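PDB 6O43: Orf11 from Staphylococcus phage P68, which probably acts as a phage lysin, a protein that helps to break down the cell wall of the staphylococcal host. Local coordinates for residues I15-L21 against G58-L63; V66-N70 against D180-I185; Q109-Y113 against V126-N131. All coordinates share one frame; numbering follows the deposited sequence. Where two conformers were deposited one is given.

Contact 1 (I15-L21 against G58-L63); sequences INDDFGL and GVSPTL
Ile15, Asp17 and Asp18 each turn a backbone carbonyl to the start of helix 61-71, where Ser60 and Thr62 receive them with three hydrogen bonds. Ser60 N gives a nearly straight bond (169°) to Ile15 O, 2.8 Å away. Two residues along the loop, Asp17 O accepts from Ser60 OG at 2.8 Å, the hydroxyl reaching it from well above the carbonyl plane. The same OG accepts from Leu63 N at 2.8 Å, so a single hydroxyl both caps the helix and holds loop 15-21. Thr62 OG1 donates to Asp18 O at 2.7 Å; Leu21 N takes that oxygen from the opposite face of its plane, and the two donors fix the carbonyl between them.

Within the loop, Asp17 OD1 accepts from Phe19 N and Asp18 OD1 from Gly20 N, two successive Asx turns, the second inside a type I' beta turn from Asp18 to Leu21. Asn16 OD1 turns away and accepts a hydrogen bond from Ser198 N near the C terminus.

The apolar contacts flank these bonds. In Thr62, OG1 lies anti to the carbonyl carbon (chi1 -55°) and CG2 anti to the backbone N, which turns the hydroxyl to Asp18 O and the methyl to Leu21 CD1, 3.8 Å from CG2, and obliquely toward the Phe19 ring. At the other end Ile15 meets Leu63 CD2 with CB, at 4.0 Å, while its CD1 reaches Val59 CG2 at 4.2 Å. Ile143 of helix 143-147 packs on Ile15, Phe19 and Leu63 alike. The arrangement is that of a serine N-cap shared with a neighbouring loop: Gly58, with positive phi, ends helix 44-57, and the next helix starts against the turns of 15-21.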
# COMPACT_ATOMS: atom_id res chain seq x y z
N ILE A 15 6.44 -3.82 5.61
CA ILE A 15 5.05 -3.50 5.90
C ILE A 15 4.80 -3.24 7.38
O ILE A 15 3.71 -2.78 7.73
CB ILE A 15 4.08 -4.60 5.43
CG1 ILE A 15 4.46 -5.96 6.03
CG2 ILE A 15 4.03 -4.66 3.90
CD1 ILE A 15 3.33 -6.97 6.00
N ASN A 16 5.77 -3.52 8.25
CA ASN A 16 5.62 -3.26 9.68
C ASN A 16 6.38 -2.01 10.11
O ASN A 16 6.60 -1.80 11.31
CB ASN A 16 6.07 -4.48 10.49
CG ASN A 16 7.58 -4.67 10.48
OD1 ASN A 16 8.30 -4.03 9.72
ND2 ASN A 16 8.05 -5.58 11.32
N ASP A 17 6.78 -1.17 9.15
CA ASP A 17 7.47 0.08 9.44
C ASP A 17 6.45 1.13 9.85
O ASP A 17 5.51 1.42 9.10
CB ASP A 17 8.25 0.52 8.20
CG ASP A 17 9.18 1.69 8.47
OD1 ASP A 17 8.96 2.44 9.45
OD2 ASP A 17 10.15 1.85 7.69
N ASP A 18 6.62 1.72 11.04
CA ASP A 18 5.68 2.74 11.50
C ASP A 18 6.01 4.13 10.97
O ASP A 18 5.24 5.06 11.23
CB ASP A 18 5.61 2.76 13.03
CG ASP A 18 6.96 2.92 13.70
OD1 ASP A 18 7.71 3.85 13.34
OD2 ASP A 18 7.27 2.12 14.60
N PHE A 19 7.10 4.28 10.22
CA PHE A 19 7.46 5.56 9.60
C PHE A 19 7.48 6.70 10.62
O PHE A 19 7.20 7.86 10.29
CB PHE A 19 6.51 5.88 8.44
CG PHE A 19 6.58 4.88 7.31
CD1 PHE A 19 7.53 5.00 6.32
CD2 PHE A 19 5.69 3.82 7.25
CE1 PHE A 19 7.60 4.08 5.28
CE2 PHE A 19 5.75 2.90 6.21
CZ PHE A 19 6.70 3.03 5.22
N GLY A 20 7.82 6.39 11.87
CA GLY A 20 7.95 7.40 12.90
C GLY A 20 6.66 7.95 13.45
O GLY A 20 6.69 8.96 14.15
N LEU A 21 5.53 7.30 13.18
CA LEU A 21 4.23 7.74 13.67
C LEU A 21 3.65 6.69 14.61
O LEU A 21 3.75 5.48 14.33
CB LEU A 21 3.26 8.01 12.52
CG LEU A 21 3.63 9.14 11.55
CD1 LEU A 21 2.73 9.10 10.33
CD2 LEU A 21 3.54 10.49 12.25
N GLY A 58 1.25 -7.88 12.19
CA GLY A 58 2.49 -7.60 11.49
C GLY A 58 2.39 -6.49 10.46
O GLY A 58 3.33 -6.28 9.69
N VAL A 59 1.27 -5.78 10.44
CA VAL A 59 1.08 -4.64 9.54
C VAL A 59 1.19 -3.36 10.36
O VAL A 59 0.50 -3.21 11.38
CB VAL A 59 -0.28 -4.71 8.82
CG1 VAL A 59 -0.58 -3.39 8.14
CG2 VAL A 59 -0.27 -5.85 7.80
N SER A 60 2.03 -2.45 9.90
CA SER A 60 2.23 -1.20 10.62
C SER A 60 0.92 -0.42 10.67
O SER A 60 0.26 -0.27 9.63
CB SER A 60 3.33 -0.37 9.96
OG SER A 60 2.80 0.79 9.35
N PRO A 61 0.51 0.08 11.83
CA PRO A 61 -0.68 0.95 11.87
C PRO A 61 -0.57 2.13 10.93
O PRO A 61 -1.59 2.58 10.39
CB PRO A 61 -0.74 1.40 13.34
CG PRO A 61 -0.02 0.32 14.09
CD PRO A 61 1.07 -0.16 13.17
N THR A 62 0.64 2.65 10.71
CA THR A 62 0.82 3.78 9.81
C THR A 62 0.46 3.40 8.37
O THR A 62 -0.28 4.12 7.69
CB THR A 62 2.26 4.29 9.88
OG1 THR A 62 2.59 4.61 11.24
CG2 THR A 62 2.43 5.53 9.02
N LEU A 63 0.96 2.26 7.90
CA LEU A 63 0.65 1.82 6.54
C LEU A 63 -0.85 1.57 6.38
O LEU A 63 -1.47 2.05 5.42
CB LEU A 63 1.43 0.55 6.19
CG LEU A 63 1.04 -0.10 4.86
CD1 LEU A 63 1.36 0.83 3.69
CD2 LEU A 63 1.72 -1.45 4.69

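Contact 2 (V66-N70 against D180-I185); sequences VYEKN and DGANTI
Two helices of this all-helical fold meet where Val66 of helix 61-71 sits on Gly181 of helix 177-187, a glycine-mediated helix crossing. The axes of the two short segments are 9.4 Å apart and cross at 111°. Val66 CG1 presses onto the bare backbone of Gly181, at 3.3 Å from its CA, closer than usual for two carbons. With CG1 anti to the backbone N (chi1 155°), the other methyl, CG2, touches both Thr184 CG2 and Ile185 CG1, 3.7 Å from each; the valine and threonine side chains lie side by side, pointing opposite ways, whereas Ile185 comes in nearly perpendicular to Val66.

Polar groups lie beside these apolar contacts. Asn70 runs alongside Thr184, the two side chains pointing opposite ways, with Asn70 ND2 3.3 Å from Asp180 O. The amide is turned 67° from the Asp180 carboxylate, and of the Asp180 side chain it touches CB, not the carboxylate. Lys69 NZ, brought round by a bend at chi2, donates to Asn70 OD1 at 3.3 Å, almost in line with the C=O. On the partner helix Thr184 OG1 donates to Asp180 O at 3.0 Å; Thr184 N uses the same oxygen from the opposite face of its plane, so this hydroxyl is tied back to its own helix.

Around the crossing, helix 3-11 adds Phe10 against both Tyr67 and Ile185, and Trp188 covers Val66. Tyr67 also meets Pro177 and Phe178 at the start of helix 177-187, while Glu68 forms a salt bridge with Arg35 of helix 34-38.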
# COMPACT_ATOMS: atom_id res chain seq x y z
N VAL A 66 -2.68 4.97 6.38
CA VAL A 66 -2.37 5.77 5.20
C VAL A 66 -3.04 5.19 3.95
O VAL A 66 -3.53 5.94 3.09
CB VAL A 66 -0.85 5.90 5.02
CG1 VAL A 66 -0.51 6.16 3.56
CG2 VAL A 66 -0.31 7.02 5.90
N TYR A 67 -3.06 3.87 3.83
CA TYR A 67 -3.72 3.26 2.68
C TYR A 67 -5.23 3.39 2.77
O TYR A 67 -5.90 3.64 1.75
CB TYR A 67 -3.30 1.80 2.54
CG TYR A 67 -2.18 1.59 1.55
CD1 TYR A 67 -1.31 2.63 1.25
CD2 TYR A 67 -2.00 0.38 0.91
CE1 TYR A 67 -0.28 2.46 0.34
CE2 TYR A 67 -0.97 0.19 -0.00
CZ TYR A 67 -0.12 1.24 -0.29
OH TYR A 67 0.91 1.07 -1.19
N GLU A 68 -5.80 3.22 3.96
CA GLU A 68 -7.24 3.39 4.11
C GLU A 68 -7.65 4.82 3.78
O GLU A 68 -8.67 5.05 3.12
CB GLU A 68 -7.67 3.02 5.53
CG GLU A 68 -9.17 3.15 5.78
CD GLU A 68 -10.00 2.22 4.90
OE1 GLU A 68 -9.43 1.25 4.36
OE2 GLU A 68 -11.21 2.46 4.74
N LYS A 69 -6.85 5.80 4.21
CA LYS A 69 -7.16 7.19 3.90
C LYS A 69 -7.13 7.44 2.39
O LYS A 69 -8.01 8.12 1.85
CB LYS A 69 -6.19 8.12 4.62
CG LYS A 69 -6.42 9.61 4.37
CD LYS A 69 -5.59 10.12 3.20
CE LYS A 69 -5.87 11.59 2.92
NZ LYS A 69 -5.06 12.11 1.77
N ASN A 70 -6.13 6.90 1.70
CA ASN A 70 -5.98 7.18 0.28
C ASN A 70 -6.88 6.31 -0.58
O ASN A 70 -7.23 6.71 -1.70
CB ASN A 70 -4.51 7.01 -0.13
CG ASN A 70 -3.61 8.07 0.50
OD1 ASN A 70 -4.02 9.22 0.68
ND2 ASN A 70 -2.39 7.68 0.84
N ASP A 180 1.21 8.47 -3.09
CA ASP A 180 0.23 9.04 -2.17
C ASP A 180 0.51 8.63 -0.73
O ASP A 180 0.38 9.44 0.19
CB ASP A 180 -1.18 8.61 -2.59
CG ASP A 180 -1.60 9.21 -3.92
OD1 ASP A 180 -0.83 10.01 -4.48
OD2 ASP A 180 -2.71 8.89 -4.40
N GLY A 181 0.88 7.36 -0.52
CA GLY A 181 1.21 6.92 0.83
C GLY A 181 2.39 7.67 1.41
O GLY A 181 2.34 8.13 2.56
N ALA A 182 3.46 7.82 0.63
CA ALA A 182 4.63 8.55 1.10
C ALA A 182 4.28 9.99 1.44
O ALA A 182 4.70 10.52 2.48
CB ALA A 182 5.74 8.50 0.06
N ASN A 183 3.50 10.66 0.58
CA ASN A 183 3.16 12.06 0.82
C ASN A 183 2.29 12.22 2.05
O ASN A 183 2.42 13.20 2.79
CB ASN A 183 2.46 12.64 -0.41
CG ASN A 183 3.43 12.93 -1.55
OD1 ASN A 183 4.63 13.09 -1.33
ND2 ASN A 183 2.91 12.99 -2.76
N THR A 184 1.38 11.27 2.30
CA THR A 184 0.55 11.35 3.49
C THR A 184 1.39 11.15 4.75
O THR A 184 1.20 11.85 5.75
CB THR A 184 -0.57 10.31 3.43
OG1 THR A 184 -1.43 10.60 2.31
CG2 THR A 184 -1.39 10.34 4.72
N ILE A 185 2.33 10.21 4.71
CA ILE A 185 3.20 9.98 5.86
C ILE A 185 3.98 11.25 6.19
O ILE A 185 4.00 11.70 7.34
CB ILE A 185 4.13 8.78 5.60
CG1 ILE A 185 3.35 7.48 5.77
CG2 ILE A 185 5.34 8.82 6.52
CD1 ILE A 185 3.96 6.29 5.04

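Contact 3 (Q109-Y113 against V126-N131); sequences QPSWY and VQRKGN
Asn131 OD1 is gripped twice: by Trp112 NE1 at 2.7 Å and by a water at 2.9 Å. The indole bond is fairly straight (161° at the hydrogen), with the oxygen almost exactly in the ring plane, although NE1 is tilted 29° from the plane of the amide carbonyl. The water also donates to Pro110 O at 2.7 Å, and so bridges the loop to helix 124-136 beside the direct bond.

The indole is sandwiched. Gln127 lies across one face: its CG makes a CH-pi contact 3.7 Å from the centroid of the five-membered ring of Trp112, nearly on the ring normal. CG of Gln127 stands anti to the carbonyl carbon (chi1 -65°) and the chain beyond is extended, bringing OE1 above the rim of the five-membered ring, 3.6 Å from Trp112 CD1, while NE2 is held by Val122 O. Pro110 CB covers the opposite face, offset toward the rim. The six-membered ring is pushed edge-on against the helix, with Gly130 CA in its plane, 3.7 Å from Trp112 CZ2; the bare glycine backbone lets the indole come this close. The Pro110 ring also abuts Asn131 OD1 through CD at 3.6 Å.

Loop 109-113 runs between two helices. One is 124-136, which receives the indole; the other is 152-159, whose Thr155 touches Pro110 and Trp112 and accepts from Ser111 N with its OG1. Trp156 NE1 donates to Trp112 O, and Tyr159 packs on the Trp112 side chain.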
# COMPACT_ATOMS: atom_id res chain seq x y z
N GLN A 109 7.16 -11.54 -9.84
CA GLN A 109 7.91 -10.65 -10.71
C GLN A 109 6.98 -9.54 -11.16
O GLN A 109 5.75 -9.71 -11.10
CB GLN A 109 8.48 -11.40 -11.93
CG GLN A 109 7.41 -11.87 -12.92
CD GLN A 109 7.95 -12.88 -13.93
OE1 GLN A 109 8.86 -13.65 -13.63
NE2 GLN A 109 7.38 -12.87 -15.13
N PRO A 110 7.51 -8.41 -11.59
CA PRO A 110 6.64 -7.29 -11.98
C PRO A 110 5.79 -7.64 -13.19
O PRO A 110 6.13 -8.50 -14.01
CB PRO A 110 7.62 -6.15 -12.29
CG PRO A 110 8.88 -6.51 -11.54
CD PRO A 110 8.93 -8.03 -11.63
N SER A 111 4.65 -6.96 -13.29
CA SER A 111 3.68 -7.15 -14.36
C SER A 111 3.62 -5.87 -15.18
O SER A 111 3.07 -4.86 -14.72
CB SER A 111 2.31 -7.51 -13.78
OG SER A 111 1.29 -7.33 -14.74
N TRP A 112 4.18 -5.91 -16.39
CA TRP A 112 4.41 -4.68 -17.14
C TRP A 112 3.26 -4.30 -18.06
O TRP A 112 3.26 -3.17 -18.58
CB TRP A 112 5.71 -4.80 -17.94
CG TRP A 112 6.90 -4.97 -17.06
CD1 TRP A 112 7.60 -6.12 -16.83
CD2 TRP A 112 7.52 -3.96 -16.25
NE1 TRP A 112 8.63 -5.88 -15.94
CE2 TRP A 112 8.60 -4.56 -15.57
CE3 TRP A 112 7.26 -2.60 -16.05
CZ2 TRP A 112 9.42 -3.85 -14.70
CZ3 TRP A 112 8.08 -1.89 -15.18
CH2 TRP A 112 9.15 -2.52 -14.52
N TYR A 113 2.28 -5.17 -18.27
CA TYR A 113 1.13 -4.83 -19.09
C TYR A 113 -0.14 -5.36 -18.46
O TYR A 113 -0.13 -6.35 -17.72
CB TYR A 113 1.27 -5.37 -20.53
CG TYR A 113 1.19 -6.87 -20.66
CD1 TYR A 113 2.33 -7.66 -20.51
CD2 TYR A 113 -0.01 -7.50 -20.94
CE1 TYR A 113 2.26 -9.04 -20.64
CE2 TYR A 113 -0.09 -8.87 -21.07
CZ TYR A 113 1.05 -9.64 -20.92
OH TYR A 113 0.99 -11.01 -21.04
N VAL A 126 13.58 -0.17 -19.16
CA VAL A 126 12.84 0.07 -17.93
C VAL A 126 12.39 -1.25 -17.32
O VAL A 126 12.49 -1.45 -16.10
CB VAL A 126 11.65 1.01 -18.20
CG1 VAL A 126 10.66 0.94 -17.04
CG2 VAL A 126 12.13 2.44 -18.40
N GLN A 127 11.88 -2.16 -18.14
CA GLN A 127 11.49 -3.48 -17.64
C GLN A 127 12.68 -4.19 -17.02
O GLN A 127 12.56 -4.81 -15.95
CB GLN A 127 10.89 -4.32 -18.77
CG GLN A 127 9.58 -3.78 -19.33
CD GLN A 127 8.97 -4.71 -20.37
OE1 GLN A 127 8.92 -5.92 -20.19
NE2 GLN A 127 8.51 -4.13 -21.47
N ARG A 128 13.84 -4.12 -17.68
CA ARG A 128 15.05 -4.75 -17.14
C ARG A 128 15.38 -4.22 -15.75
O ARG A 128 15.62 -5.00 -14.82
CB ARG A 128 16.22 -4.53 -18.10
CG ARG A 128 16.15 -5.37 -19.37
CD ARG A 128 17.10 -4.85 -20.44
NE ARG A 128 18.29 -4.21 -19.87
CZ ARG A 128 19.26 -4.86 -19.22
NH1 ARG A 128 19.17 -6.17 -19.04
NH2 ARG A 128 20.30 -4.19 -18.75
N LYS A 129 15.41 -2.90 -15.60
CA LYS A 129 15.72 -2.31 -14.30
C LYS A 129 14.70 -2.72 -13.25
O LYS A 129 15.07 -3.09 -12.13
CB LYS A 129 15.81 -0.79 -14.43
CG LYS A 129 16.95 -0.34 -15.32
CD LYS A 129 16.80 1.10 -15.76
CE LYS A 129 17.81 1.44 -16.84
NZ LYS A 129 19.19 1.04 -16.44
N GLY A 130 13.41 -2.68 -13.61
CA GLY A 130 12.38 -3.07 -12.66
C GLY A 130 12.46 -4.54 -12.28
O GLY A 130 12.40 -4.89 -11.10
N ASN A 131 12.60 -5.41 -13.28
CA ASN A 131 12.75 -6.83 -13.01
C ASN A 131 13.94 -7.09 -12.08
O ASN A 131 13.83 -7.89 -11.14
CB ASN A 131 12.93 -7.61 -14.31
CG ASN A 131 11.69 -7.60 -15.18
OD1 ASN A 131 10.59 -7.30 -14.71
ND2 ASN A 131 11.86 -7.94 -16.45
O HOH W 1 8.48 -9.30 -15.07

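In the fold
From the N terminus, helix 3-11 leads into the loop 15-21, and contact 1 brings the chain back to it at 58-63, closing a mainly helical excursion. Helix 61-71 runs on directly to contact 2, whose far partner, 180-185, comes only near the C-terminal end. Contact 3 is a short local closure, 109-113 with 126-131, made within that long span. Contacts 1 and 2 share helix 61-71 and touch each other: Ile185 packs on Phe19 and Thr62, so the early loop and the last helix pack together against helix 61-71. Contact 3 stands apart, its nearest atoms about 15 Å from contact 2, and joins loop and helix at the other side of the molecule.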